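Local coordinates for bifunctional enzyme cysn/cysc (Mycobacterium tuberculosis, PDB 4BZP), which catalyses, as an APS kinase of the sulfate-activating complex, the ATP-dependent phosphorylation of adenosine 5'-phosphosulfate at its 3'-hydroxyl, at residues Pro2-Thr7 with Ala102-Phe107; Ile34-Leu39 with Leu79-Ala84; Glu108-Thr113 with Gln146-Pro151. All coordinates share one frame; numbering follows the deposited sequence.

Interaction 1: residues Pro2-Thr7 with Ala102-Phe107; sequences PPRGKT and AGIDFF
Thr-7 reaches across to Asp-105 and Phe-107 with both its backbone polar groups, a compact example of how parallel strands pair. Its N donates to Asp-105 O over 2.9 Å, and its O accepts from Phe-107 N at the same 2.9 Å. Phe-106 lies opposite Thr-7 in this parallel bridge and brings its CA to 3.4 Å from Thr-7 O as a weaker CH...O contact.

Next to this pairing, Lys-6 and Asp-105 lie side by side and point the same way. The lysine chain is extended beyond CG, which carries its methylenes along the aspartate, with CE 3.7 Å from Asp-105 OD2. NZ stands 4.3 Å from OD2, beyond a salt bridge; a water bonded to both links them, and NZ also makes a weak hydrogen bond to Leu-172 O. Lys-6 CD meanwhile meets the edge of the Phe-107 ring.

Toward Pro-3 the backbones separate. A second water spans the space, donating to Gly-5 O and accepting from Asp-105 N. Ile-104 packs here with both branches: CG2, placed anti to its own N (chi1 -61° for CG1), rests against Gly-5 O and Lys-6 CA, while CD1 lies 3.7 Å from Arg-4 CD. Beyond it, Ala-102 O sits over one face of the Arg-4 guanidinium.

Gly-103 ends helix 89-101 in a Schellman motif, and so turns the chain toward strand 106-111. On the face shared by Thr-7 and Phe-106, His-99 of that helix bonds Thr-7 OG1 and meets the Phe-106 ring; Phe-107 instead packs on helix 161-173. The chemistry thus grades outward, from direct backbone bonds to bridging water and water-bridged charge, and the cationic Arg-4 probably gains mild stabilisation from the carbonyls at the helix end.

Interaction 2: residues Ile34-Leu39 with Leu79-Ala84; sequences ISAYVL and LVLVPA
Leu-39, Leu-79 and Leu-81 carry the pairing of strand 36-38 with strand 79-82, two parallel neighbours in the five-stranded sheet of a P-loop kinase fold. The two strand segments run at 19° to each other, and their backbone bonds pass alternately from one to the other.

Leu-79 opens the series: its N gives a fairly straight bond to Ser-35 O (165° at the hydrogen), and its CB approaches that same oxygen to 3.4 Å. Its carbonyl is shared, taking the N-H of Tyr-37 at 2.9 Å and a CH...O contact from Ala-36 CA.

Leu-81 likewise works from both ends, its N bound to Tyr-37 O and its O to Leu-39 N at 2.8 Å. Its CD1 meets Val-38 CG2 at 4.1 Å and also nears Ala-36 CB, on the face covered by helix 18-31, whose Glu-26 accepts from Val-38 N.

Leu-39 packs on Leu-66 of helix 56-75. Its CG lies anti to the backbone N (chi1 180°), and its CB packs on Val-80 CG1. Leu-39 and Tyr-37 also touch Leu-72 and Cys-76 of the second subunit, so the 34-39 segment contributes to the contact between subunits. Beyond the pairing, Pro-83, whose side chain lies about 5 Å from ADP, sets its CD 3.3 Å from Leu-39 O.

Interaction 3: residues Glu108-Thr113 with Gln146-Pro151; sequences EVFCDT and QRPKNP. With EDO (1,2-ethanediol), chain F; EDO (1,2-ethanediol), chain G.
Phe-110 and Asp-112 both hold CG anti to the backbone N (chi1 179° in Phe-110), which extends ring and carboxylate toward the 146-151 loop, while Arg-147 bends at chi3 (60°) to bring its guanidinium round to meet them. The arginine grips the aspartate end-on with two nitrogens: NH1 lies 2.9 Å from Asp-112 OD1, and NH2 is 3.0 Å from Asp-112 OD2. Both bonds reach the carboxylate from above its plane, the two flat groups being turned 57° apart. Asp-112 OD2 has a second cationic partner in Arg-154, so one carboxylate probably offsets the charge of two neighbouring arginines.

Phe-110 is held between layers. Pro-148 covers one face, its CD 3.6 Å from the ring centroid and almost exactly on the normal, a CH-pi contact; Asp-112 CB lies over the opposite face. At the ring's edge, CZ comes within 3.5 Å of Arg-147 NH1, and the guanidinium turns a face to this rim. Phe-110 CB also packs on Pro-151 CB.

In the P-loop kinase sheet, strand 106-111 here receives the loop that leads into the neighbouring strand 153-155, and Phe-110 itself pairs through its backbone with Leu-153 and Leu-155. At the end of the strand, successive inverse gamma turns centred on Cys-111 and Asp-112 bend the chain.

At the other end, Glu-108, modelled in two conformers, sends its carboxylate across Pro-148 in the one described. OE2 pairs with Arg-92, and a water links OE1 to Asn-150 N. The ethanediol of chain F, probably from the crystallisation liquor, lies beside the salt bridge: its O2 accepts from Arg-147 NH1 at 2.7 Å, and its O1 is 2.7 Å from Thr-113 O and close to Asp-112 OD1.

How the interactions relate
From the N terminus, residues 2-7 enter the central strand 6-11, and interaction 1 closes the longest loop when 102-107 returns beside them. Interaction 2 is nested within it: 34-39 leads to 79-84 through mostly helical chain, adding the outer strand 36-38 to 79-82. Interaction 3 follows in series, since 108-113 continues directly from 102-107 along strand 106-111 and closes its own loop with 146-151. Interactions 1 and 2 touch, with Lys-6 O probably bonded to Val-80 N, whereas interactions 2 and 3 lie on opposite sides of the chain's centre. Together they tie the sheet from strand 36-38 to the approach of strand 153-155.

Interaction 1: residues Pro2-Thr7 with Ala102-Phe107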
loop_
_atom_site.group_PDB
_atom_site.type_symbol
_atom_site.label_atom_id
_atom_site.label_comp_id
_atom_site.label_asym_id
_atom_site.label_seq_id
_atom_site.Cartn_x
_atom_site.Cartn_y
_atom_site.Cartn_z
ATOM N N PRO A 2 6.435 11.850 12.319
ATOM C CA PRO A 2 7.489 12.257 11.389
ATOM C C PRO A 2 6.936 13.018 10.184
ATOM O O PRO A 2 5.791 12.777 9.781
ATOM C CB PRO A 2 8.105 10.922 10.942
ATOM C CG PRO A 2 7.889 10.015 12.108
ATOM C CD PRO A 2 6.572 10.437 12.723
ATOM N N PRO A 3 7.739 13.927 9.613
ATOM C CA PRO A 3 7.293 14.686 8.440
ATOM C C PRO A 3 6.863 13.786 7.248
ATOM O O PRO A 3 7.417 12.699 7.067
ATOM C CB PRO A 3 8.535 15.505 8.048
ATOM C CG PRO A 3 9.401 15.549 9.266
ATOM C CD PRO A 3 9.131 14.268 9.992
ATOM N N ARG A 4 5.868 14.251 6.497
ATOM C CA ARG A 4 5.489 13.635 5.229
ATOM C C ARG A 4 6.672 13.479 4.293
ATOM O O ARG A 4 7.563 14.338 4.181
ATOM C CB ARG A 4 4.453 14.507 4.499
ATOM C CG ARG A 4 3.015 14.229 4.884
ATOM C CD ARG A 4 2.152 15.362 4.340
ATOM N NE ARG A 4 0.758 15.181 4.678
ATOM C CZ ARG A 4 -0.212 16.047 4.380
ATOM N NH1 ARG A 4 0.047 17.183 3.694
ATOM N NH2 ARG A 4 -1.454 15.766 4.788
ATOM N N GLY A 5 6.674 12.327 3.631
ATOM C CA GLY A 5 7.614 12.054 2.568
ATOM C C GLY A 5 7.135 12.649 1.235
ATOM O O GLY A 5 6.275 13.520 1.192
ATOM N N LYS A 6 7.698 12.142 0.186
ATOM C CA LYS A 6 7.516 12.666 -1.156
ATOM C C LYS A 6 7.661 11.507 -2.088
ATOM O O LYS A 6 8.231 10.462 -1.718
ATOM C CB LYS A 6 8.643 13.644 -1.490
ATOM C CG LYS A 6 8.887 14.756 -0.492
ATOM C CD LYS A 6 9.982 15.689 -0.867
ATOM C CE LYS A 6 10.173 16.720 0.268
ATOM N NZ LYS A 6 11.430 17.466 -0.010
ATOM N N THR A 7 7.221 11.706 -3.335
ATOM C CA THR A 7 7.359 10.683 -4.378
ATOM C C THR A 7 8.113 11.142 -5.600
ATOM O O THR A 7 7.829 12.208 -6.148
ATOM C CB THR A 7 5.978 10.150 -4.830
ATOM O OG1 THR A 7 5.357 9.518 -3.687
ATOM C CG2 THR A 7 6.055 9.150 -5.994
ATOM N N ALA A 102 -3.651 14.480 -2.030
ATOM C CA ALA A 102 -3.193 14.070 -0.705
ATOM C C ALA A 102 -2.236 15.021 -0.026
ATOM O O ALA A 102 -1.786 14.745 1.121
ATOM C CB ALA A 102 -2.548 12.714 -0.828
ATOM N N GLY A 103 -1.840 16.092 -0.682
ATOM C CA GLY A 103 -0.867 16.922 -0.085
ATOM C C GLY A 103 0.580 16.511 -0.151
ATOM O O GLY A 103 1.402 17.028 0.581
ATOM N N ILE A 104 0.906 15.589 -1.062
ATOM C CA ILE A 104 2.240 15.001 -1.094
ATOM C C ILE A 104 3.026 15.506 -2.302
ATOM O O ILE A 104 2.506 15.422 -3.424
ATOM C CB ILE A 104 2.185 13.445 -1.178
ATOM C CG1 ILE A 104 1.471 12.897 0.060
ATOM C CG2 ILE A 104 3.569 12.816 -1.279
ATOM C CD1 ILE A 104 2.122 13.183 1.390
ATOM N N ASP A 105 4.250 15.973 -2.100
ATOM C CA ASP A 105 5.130 16.399 -3.191
ATOM C C ASP A 105 5.385 15.244 -4.164
ATOM O O ASP A 105 5.596 14.100 -3.765
ATOM C CB ASP A 105 6.479 16.842 -2.649
ATOM C CG ASP A 105 6.459 18.205 -1.986
ATOM O OD1 ASP A 105 5.442 18.916 -1.960
ATOM O OD2 ASP A 105 7.555 18.545 -1.509
ATOM N N PHE A 106 5.383 15.563 -5.453
ATOM C CA PHE A 106 5.510 14.608 -6.527
ATOM C C PHE A 106 6.432 15.177 -7.571
ATOM O O PHE A 106 6.270 16.343 -7.990
ATOM C CB PHE A 106 4.114 14.359 -7.130
ATOM C CG PHE A 106 4.049 13.413 -8.320
ATOM C CD1 PHE A 106 4.253 13.868 -9.621
ATOM C CD2 PHE A 106 3.740 12.085 -8.126
ATOM C CE1 PHE A 106 4.201 13.001 -10.679
ATOM C CE2 PHE A 106 3.618 11.223 -9.213
ATOM C CZ PHE A 106 3.832 11.681 -10.485
ATOM N N PHE A 107 7.379 14.366 -8.018
ATOM C CA PHE A 107 8.328 14.763 -9.052
ATOM C C PHE A 107 8.290 13.761 -10.179
ATOM O O PHE A 107 8.475 12.578 -9.960
ATOM C CB PHE A 107 9.725 14.857 -8.473
ATOM C CG PHE A 107 9.843 15.752 -7.295
ATOM C CD1 PHE A 107 10.091 17.080 -7.463
ATOM C CD2 PHE A 107 9.689 15.237 -6.010
ATOM C CE1 PHE A 107 10.210 17.918 -6.353
ATOM C CE2 PHE A 107 9.786 16.069 -4.906
ATOM C CZ PHE A 107 10.047 17.400 -5.091
HETATM O O HOH W 1 5.313 15.902 0.502
HETATM O O HOH W 2 10.493 19.002 -2.082
#

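Interaction 2: residues Ile34-Leu39 with Leu79-Ala84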
loop_
_atom_site.group_PDB
_atom_site.type_symbol
_atom_site.label_atom_id
_atom_site.label_comp_id
_atom_site.label_asym_id
_atom_site.label_seq_id
_atom_site.Cartn_x
_atom_site.Cartn_y
_atom_site.Cartn_z
ATOM N N ILE A 34 17.794 8.373 5.978
ATOM C CA ILE A 34 16.556 8.948 5.464
ATOM C C ILE A 34 15.802 7.760 4.896
ATOM O O ILE A 34 16.373 6.963 4.145
ATOM C CB ILE A 34 16.814 9.981 4.338
ATOM C CG1 ILE A 34 17.508 11.215 4.965
ATOM C CG2 ILE A 34 15.556 10.323 3.588
ATOM C CD1 ILE A 34 17.946 12.221 3.937
ATOM N N SER A 35 14.545 7.645 5.280
ATOM C CA SER A 35 13.739 6.531 4.901
ATOM C C SER A 35 13.411 6.731 3.422
ATOM O O SER A 35 12.893 7.764 3.040
ATOM C CB SER A 35 12.452 6.512 5.697
ATOM O OG SER A 35 11.878 5.232 5.643
ATOM N N ALA A 36 13.885 5.809 2.620
ATOM C CA ALA A 36 13.523 5.751 1.195
ATOM C C ALA A 36 13.074 4.365 0.881
ATOM O O ALA A 36 13.476 3.400 1.558
ATOM C CB ALA A 36 14.725 6.174 0.358
ATOM N N TYR A 37 12.251 4.244 -0.151
ATOM C CA TYR A 37 11.691 2.970 -0.529
ATOM C C TYR A 37 11.420 2.940 -2.003
ATOM O O TYR A 37 10.748 3.826 -2.517
ATOM C CB TYR A 37 10.361 2.790 0.197
ATOM C CG TYR A 37 9.754 1.430 -0.000
ATOM C CD1 TYR A 37 10.170 0.351 0.773
ATOM C CD2 TYR A 37 8.795 1.215 -0.967
ATOM C CE1 TYR A 37 9.601 -0.908 0.593
ATOM C CE2 TYR A 37 8.254 -0.015 -1.171
ATOM C CZ TYR A 37 8.634 -1.054 -0.366
ATOM O OH TYR A 37 8.081 -2.276 -0.557
ATOM N N VAL A 38 11.904 1.897 -2.649
ATOM C CA VAL A 38 11.679 1.687 -4.076
ATOM C C VAL A 38 10.447 0.847 -4.234
ATOM O O VAL A 38 10.415 -0.322 -3.796
ATOM C CB VAL A 38 12.884 1.031 -4.792
ATOM C CG1 VAL A 38 12.541 0.758 -6.251
ATOM C CG2 VAL A 38 14.103 1.918 -4.667
ATOM N N LEU A 39 9.406 1.437 -4.798
ATOM C CA LEU A 39 8.126 0.815 -5.021
ATOM C C LEU A 39 8.027 0.401 -6.471
ATOM O O LEU A 39 7.818 1.231 -7.370
ATOM C CB LEU A 39 7.031 1.806 -4.627
ATOM C CG LEU A 39 5.603 1.278 -4.814
ATOM C CD1 LEU A 39 5.317 0.178 -3.838
ATOM C CD2 LEU A 39 4.609 2.410 -4.676
ATOM N N LEU A 79 10.488 8.488 1.494
ATOM C CA LEU A 79 10.818 9.015 0.198
ATOM C C LEU A 79 10.623 7.858 -0.759
ATOM O O LEU A 79 11.376 6.898 -0.737
ATOM C CB LEU A 79 12.243 9.559 0.168
ATOM C CG LEU A 79 12.666 10.333 -1.093
ATOM C CD1 LEU A 79 12.874 9.441 -2.290
ATOM C CD2 LEU A 79 11.686 11.442 -1.413
ATOM N N VAL A 80 9.574 7.938 -1.568
ATOM C CA VAL A 80 9.138 6.833 -2.432
ATOM C C VAL A 80 9.688 7.016 -3.845
ATOM O O VAL A 80 9.573 8.105 -4.392
ATOM C CB VAL A 80 7.615 6.711 -2.486
ATOM C CG1 VAL A 80 7.160 5.472 -3.262
ATOM C CG2 VAL A 80 7.035 6.642 -1.064
ATOM N N LEU A 81 10.257 5.978 -4.399
ATOM C CA LEU A 81 10.877 6.002 -5.734
ATOM C C LEU A 81 10.158 4.986 -6.571
ATOM O O LEU A 81 10.140 3.782 -6.201
ATOM C CB LEU A 81 12.341 5.651 -5.608
ATOM C CG LEU A 81 13.115 6.635 -4.731
ATOM C CD1 LEU A 81 14.218 5.994 -3.920
ATOM C CD2 LEU A 81 13.698 7.743 -5.595
ATOM N N VAL A 82 9.526 5.404 -7.665
ATOM C CA VAL A 82 8.669 4.511 -8.475
ATOM C C VAL A 82 9.249 4.409 -9.863
ATOM O O VAL A 82 9.087 5.325 -10.698
ATOM C CB VAL A 82 7.254 5.057 -8.553
ATOM C CG1 VAL A 82 6.356 4.075 -9.313
ATOM C CG2 VAL A 82 6.707 5.329 -7.173
ATOM N N PRO A 83 9.927 3.275 -10.161
ATOM C CA PRO A 83 10.552 3.133 -11.470
ATOM C C PRO A 83 9.728 2.441 -12.534
ATOM O O PRO A 83 10.281 1.556 -13.267
ATOM C CB PRO A 83 11.774 2.304 -11.142
ATOM C CG PRO A 83 11.325 1.412 -10.046
ATOM C CD PRO A 83 10.421 2.260 -9.210
ATOM N N ALA A 84 8.560 2.967 -12.811
ATOM C CA ALA A 84 7.664 2.382 -13.823
ATOM C C ALA A 84 7.833 3.079 -15.153
ATOM O O ALA A 84 8.207 4.256 -15.229
ATOM C CB ALA A 84 6.231 2.445 -13.346
#

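Interaction 3: residues Glu108-Thr113 with Gln146-Pro151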
loop_
_atom_site.group_PDB
_atom_site.type_symbol
_atom_site.label_atom_id
_atom_site.label_comp_id
_atom_site.label_asym_id
_atom_site.label_seq_id
_atom_site.Cartn_x
_atom_site.Cartn_y
_atom_site.Cartn_z
ATOM N N GLU A 108 8.097 14.244 -11.396
ATOM C CA GLU A 108 8.122 13.453 -12.632
ATOM C C GLU A 108 9.557 13.508 -13.147
ATOM O O GLU A 108 10.030 14.594 -13.553
ATOM C CB GLU A 108 7.108 13.942 -13.714
ATOM C CG GLU A 108 7.124 13.055 -14.988
ATOM C CD GLU A 108 6.441 13.615 -16.223
ATOM O OE1 GLU A 108 6.801 14.717 -16.572
ATOM O OE2 GLU A 108 5.571 12.973 -16.857
ATOM N N VAL A 109 10.236 12.390 -13.165
ATOM C CA VAL A 109 11.627 12.296 -13.591
ATOM C C VAL A 109 11.690 11.462 -14.841
ATOM O O VAL A 109 11.311 10.278 -14.867
ATOM C CB VAL A 109 12.507 11.725 -12.508
ATOM C CG1 VAL A 109 13.920 11.555 -13.045
ATOM C CG2 VAL A 109 12.484 12.624 -11.274
ATOM N N PHE A 110 12.096 12.063 -15.967
ATOM C CA PHE A 110 12.171 11.408 -17.258
ATOM C C PHE A 110 13.564 10.884 -17.553
ATOM O O PHE A 110 14.505 11.685 -17.658
ATOM C CB PHE A 110 11.744 12.419 -18.308
ATOM C CG PHE A 110 11.769 11.937 -19.742
ATOM C CD1 PHE A 110 11.636 10.621 -20.101
ATOM C CD2 PHE A 110 11.879 12.891 -20.766
ATOM C CE1 PHE A 110 11.682 10.253 -21.424
ATOM C CE2 PHE A 110 11.862 12.517 -22.114
ATOM C CZ PHE A 110 11.768 11.189 -22.425
ATOM N N CYS A 111 13.707 9.557 -17.641
ATOM C CA CYS A 111 14.948 8.927 -18.046
ATOM C C CYS A 111 14.949 8.926 -19.542
ATOM O O CYS A 111 14.449 7.985 -20.200
ATOM C CB CYS A 111 15.023 7.507 -17.468
ATOM S SG CYS A 111 15.161 7.524 -15.651
ATOM N N ASP A 112 15.492 9.982 -20.109
ATOM C CA ASP A 112 15.492 10.242 -21.567
ATOM C C ASP A 112 16.688 9.628 -22.247
ATOM O O ASP A 112 17.672 10.300 -22.590
ATOM C CB ASP A 112 15.414 11.717 -21.873
ATOM C CG ASP A 112 15.174 12.018 -23.371
ATOM O OD1 ASP A 112 14.920 11.077 -24.146
ATOM O OD2 ASP A 112 15.177 13.243 -23.678
ATOM N N THR A 113 16.620 8.313 -22.408
ATOM C CA THR A 113 17.605 7.523 -23.151
ATOM C C THR A 113 16.936 7.016 -24.412
ATOM O O THR A 113 15.834 6.451 -24.331
ATOM C CB THR A 113 18.087 6.352 -22.242
ATOM O OG1 THR A 113 18.720 6.873 -21.045
ATOM C CG2 THR A 113 19.073 5.454 -22.969
ATOM N N GLN A 146 4.799 8.101 -24.815
ATOM C CA GLN A 146 4.466 9.538 -24.959
ATOM C C GLN A 146 5.475 10.302 -24.110
ATOM O O GLN A 146 5.407 10.241 -22.863
ATOM C CB GLN A 146 3.042 9.780 -24.505
ATOM C CG GLN A 146 2.033 9.026 -25.377
ATOM C CD GLN A 146 0.611 9.253 -24.996
ATOM O OE1 GLN A 146 0.270 9.682 -23.880
ATOM N NE2 GLN A 146 -0.282 8.958 -25.949
ATOM N N ARG A 147 6.361 11.038 -24.724
ATOM C CA ARG A 147 7.470 11.661 -23.997
ATOM C C ARG A 147 6.915 12.768 -23.114
ATOM O O ARG A 147 6.092 13.520 -23.531
ATOM C CB ARG A 147 8.457 12.290 -24.964
ATOM C CG ARG A 147 9.262 11.280 -25.702
ATOM C CD ARG A 147 10.041 11.944 -26.867
ATOM N NE ARG A 147 10.962 12.977 -26.410
ATOM C CZ ARG A 147 12.180 12.773 -25.910
ATOM N NH1 ARG A 147 12.670 11.575 -25.828
ATOM N NH2 ARG A 147 12.900 13.813 -25.512
ATOM N N PRO A 148 7.393 12.871 -21.865
ATOM C CA PRO A 148 7.017 13.960 -20.999
ATOM C C PRO A 148 7.380 15.345 -21.580
ATOM O O PRO A 148 8.479 15.518 -22.061
ATOM C CB PRO A 148 7.878 13.693 -19.776
ATOM C CG PRO A 148 8.077 12.248 -19.730
ATOM C CD PRO A 148 8.140 11.822 -21.162
ATOM N N LYS A 149 6.398 16.227 -21.577
ATOM C CA LYS A 149 6.595 17.605 -22.079
ATOM C C LYS A 149 7.111 18.565 -21.034
ATOM O O LYS A 149 7.805 19.526 -21.376
ATOM C CB LYS A 149 5.321 18.146 -22.713
ATOM C CG LYS A 149 4.852 17.279 -23.886
ATOM C CD LYS A 149 5.862 16.941 -24.984
ATOM C CE LYS A 149 5.231 16.041 -26.087
ATOM N NZ LYS A 149 6.098 15.996 -27.292
ATOM N N ASN A 150 6.814 18.276 -19.769
ATOM C CA ASN A 150 7.162 19.190 -18.671
ATOM C C ASN A 150 7.695 18.434 -17.439
ATOM O O ASN A 150 7.144 18.586 -16.381
ATOM C CB ASN A 150 5.932 20.031 -18.277
ATOM C CG ASN A 150 5.477 20.938 -19.401
ATOM O OD1 ASN A 150 6.161 21.893 -19.707
ATOM N ND2 ASN A 150 4.341 20.613 -20.051
ATOM N N PRO A 151 8.630 17.497 -17.646
ATOM C CA PRO A 151 9.088 16.796 -16.450
ATOM C C PRO A 151 9.803 17.697 -15.458
ATOM O O PRO A 151 10.338 18.741 -15.852
ATOM C CB PRO A 151 10.077 15.755 -17.019
ATOM C CG PRO A 151 10.654 16.458 -18.251
ATOM C CD PRO A 151 9.505 17.248 -18.804
HETATM C C1 EDO F . 13.173 7.895 -25.362
HETATM O O1 EDO F . 13.908 8.326 -24.240
HETATM C C2 EDO F . 11.766 8.239 -24.988
HETATM O O2 EDO F . 11.376 9.190 -25.935
HETATM C C1 EDO G . 15.263 19.266 -17.103
HETATM O O1 EDO G . 16.070 18.584 -16.174
HETATM C C2 EDO G . 13.957 19.748 -16.537
HETATM O O2 EDO G . 13.007 18.755 -16.848
HETATM O O HOH W 3 5.543 16.249 -18.352
#